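Long-range contact in ribosome-inactivating protein (Lychnis chalcedonica, PDB 2G5X), which belongs to the plant ribosome-inactivating proteins, a family of mixed alpha-beta fold: residues N81-N86 and D105-A110. Numbering follows the deposited sequence.
Sequences NKLRAN and DAEVLA
Ala85 of residues 81-86 joins residues 105-110 through both of its backbone polar atoms: its N donates to Val108 O (2.9 Å) and its O accepts from Ala110 N (3.1 Å). This is the spacing of parallel strands, where one residue's N and O reach partners two residues apart. Two residues earlier, Leu83 O is gripped by two donors, Glu107 N at 2.8 Å and Val108 N at 3.1 Å, as residues 105-110 turn into the ladder. At the other end a water lies within hydrogen-bonding distance of both Ala85 O and Ala110 O.

Where the ladder begins, a side chain supplies the acceptor that a strand carbonyl would otherwise provide. Glu107 lies with CG anti to its carbonyl carbon (chi1 -69°) and extended beyond, long enough to carry OE1 to Leu83 N. The bond from Leu83 N to Glu107 OE1, 2.8 Å and nearly straight at 166°, meets OE1 on the anti side of the carboxylate, 21° out of its plane. Lys82 crosses Glu107 at about a right angle, and its NZ reaches Glu107 O only through a water.

Apolar contacts line both faces. Beside Arg84, beta-branched Val108 sets CG2 3.6 Å from Arg84 CB, while the long arginine chain runs on to a salt bridge with Asp75. Across the sheet, the small Ala85 and Ala106 meet through their CB atoms, 4.1 Å apart, both in contact with Tyr99 of helix 99-102. Leu83 lies alongside Asp105, pointing the same way, with Leu83 CD1 3.4 Å from Asp105 O; the aspartate's carboxylate turns to Arg1.

Strand 83-87 also pairs with strand 69-76, so the short strand 108-109 adds a parallel outer edge to the six-stranded mixed sheet. Helices 92-95 and 99-102 lie in the link between the two paired strands, making this a beta-alpha-beta connection at the sheet's margin.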
loop_
_atom_site.group_PDB
_atom_site.type_symbol
_atom_site.label_atom_id
_atom_site.label_comp_id
_atom_site.label_asym_id
_atom_site.label_seq_id
_atom_site.Cartn_x
_atom_site.Cartn_y
_atom_site.Cartn_z
ATOM N N ASN A 81 -9.305 -14.795 -19.437
ATOM C CA ASN A 81 -8.647 -15.373 -18.269
ATOM C C ASN A 81 -7.150 -15.043 -18.224
ATOM O O ASN A 81 -6.367 -15.747 -17.587
ATOM C CB ASN A 81 -8.844 -16.892 -18.225
ATOM C CG ASN A 81 -8.346 -17.502 -16.929
ATOM O OD1 ASN A 81 -8.731 -17.070 -15.842
ATOM N ND2 ASN A 81 -7.486 -18.509 -17.036
ATOM N N LYS A 82 -6.760 -13.963 -18.895
ATOM C CA LYS A 82 -5.362 -13.541 -18.918
ATOM C C LYS A 82 -5.065 -12.509 -17.834
ATOM O O LYS A 82 -5.944 -11.750 -17.439
ATOM C CB LYS A 82 -5.010 -12.942 -20.281
ATOM C CG LYS A 82 -5.024 -13.949 -21.417
ATOM C CD LYS A 82 -4.580 -13.325 -22.726
ATOM C CE LYS A 82 -4.482 -14.382 -23.817
ATOM N NZ LYS A 82 -3.941 -13.826 -25.087
ATOM N N LEU A 83 -3.823 -12.488 -17.356
ATOM C CA LEU A 83 -3.417 -11.517 -16.341
ATOM C C LEU A 83 -3.353 -10.149 -17.022
ATOM O O LEU A 83 -2.668 -9.992 -18.031
ATOM C CB LEU A 83 -2.042 -11.886 -15.775
ATOM C CG LEU A 83 -2.010 -13.131 -14.884
ATOM C CD1 LEU A 83 -0.572 -13.550 -14.627
ATOM C CD2 LEU A 83 -2.722 -12.830 -13.571
ATOM N N ARG A 84 -4.069 -9.168 -16.476
ATOM C CA ARG A 84 -4.099 -7.824 -17.060
ATOM C C ARG A 84 -3.546 -6.747 -16.124
ATOM O O ARG A 84 -3.838 -6.740 -14.927
ATOM C CB ARG A 84 -5.535 -7.458 -17.469
ATOM C CG ARG A 84 -6.518 -7.384 -16.306
ATOM C CD ARG A 84 -7.950 -7.086 -16.752
ATOM N NE ARG A 84 -8.854 -7.113 -15.604
ATOM C CZ ARG A 84 -10.181 -7.120 -15.677
ATOM N NH1 ARG A 84 -10.790 -7.097 -16.858
ATOM N NH2 ARG A 84 -10.901 -7.166 -14.563
ATOM N N ALA A 85 -2.754 -5.838 -16.686
ATOM C CA ALA A 85 -2.152 -4.745 -15.920
ATOM C C ALA A 85 -3.037 -3.504 -15.959
ATOM O O ALA A 85 -3.353 -2.998 -17.034
ATOM C CB ALA A 85 -0.770 -4.412 -16.483
ATOM N N ASN A 86 -3.417 -3.008 -14.781
ATOM C CA ASN A 86 -4.283 -1.831 -14.665
ATOM C C ASN A 86 -3.571 -0.671 -13.961
ATOM O O ASN A 86 -3.176 -0.796 -12.802
ATOM C CB ASN A 86 -5.539 -2.186 -13.860
ATOM C CG ASN A 86 -6.198 -3.470 -14.327
ATOM O OD1 ASN A 86 -6.875 -3.499 -15.355
ATOM N ND2 ASN A 86 -5.995 -4.548 -13.571
ATOM N N ASP A 105 4.523 -10.666 -14.768
ATOM C CA ASP A 105 3.704 -11.731 -15.345
ATOM C C ASP A 105 2.515 -11.303 -16.200
ATOM O O ASP A 105 1.786 -12.155 -16.713
ATOM C CB ASP A 105 3.206 -12.651 -14.224
ATOM C CG ASP A 105 4.325 -13.127 -13.318
ATOM O OD1 ASP A 105 5.315 -13.682 -13.842
ATOM O OD2 ASP A 105 4.213 -12.953 -12.083
ATOM N N ALA A 106 2.320 -9.999 -16.364
ATOM C CA ALA A 106 1.191 -9.494 -17.151
ATOM C C ALA A 106 1.154 -10.030 -18.581
ATOM O O ALA A 106 2.179 -10.075 -19.267
ATOM C CB ALA A 106 1.211 -7.968 -17.174
ATOM N N GLU A 107 -0.037 -10.422 -19.022
ATOM C CA GLU A 107 -0.241 -10.950 -20.368
ATOM C C GLU A 107 -0.856 -9.907 -21.297
ATOM O O GLU A 107 -0.710 -9.985 -22.521
ATOM C CB GLU A 107 -1.138 -12.191 -20.314
ATOM C CG GLU A 107 -0.468 -13.392 -19.656
ATOM C CD GLU A 107 -1.406 -14.571 -19.473
ATOM O OE1 GLU A 107 -2.278 -14.510 -18.581
ATOM O OE2 GLU A 107 -1.273 -15.559 -20.227
ATOM N N VAL A 108 -1.556 -8.938 -20.717
ATOM C CA VAL A 108 -2.173 -7.874 -21.499
ATOM C C VAL A 108 -2.262 -6.568 -20.715
ATOM O O VAL A 108 -2.328 -6.568 -19.485
ATOM C CB VAL A 108 -3.611 -8.250 -21.963
ATOM C CG1 VAL A 108 -3.571 -9.478 -22.869
ATOM C CG2 VAL A 108 -4.506 -8.497 -20.759
ATOM N N LEU A 109 -2.239 -5.456 -21.443
ATOM C CA LEU A 109 -2.370 -4.131 -20.848
ATOM C C LEU A 109 -3.854 -3.788 -20.953
ATOM O O LEU A 109 -4.411 -3.774 -22.052
ATOM C CB LEU A 109 -1.561 -3.096 -21.640
ATOM C CG LEU A 109 -1.831 -1.626 -21.284
ATOM C CD1 LEU A 109 -1.260 -1.305 -19.905
ATOM C CD2 LEU A 109 -1.213 -0.718 -22.340
ATOM N N ALA A 110 -4.498 -3.538 -19.819
ATOM C CA ALA A 110 -5.917 -3.191 -19.825
ATOM C C ALA A 110 -6.050 -1.679 -19.937
ATOM O O ALA A 110 -5.062 -0.951 -19.823
ATOM C CB ALA A 110 -6.587 -3.685 -18.543
HETATM O O HOH W 1 -1.275 -12.369 -23.879
HETATM O O HOH W 2 -4.096 0.149 -17.353
#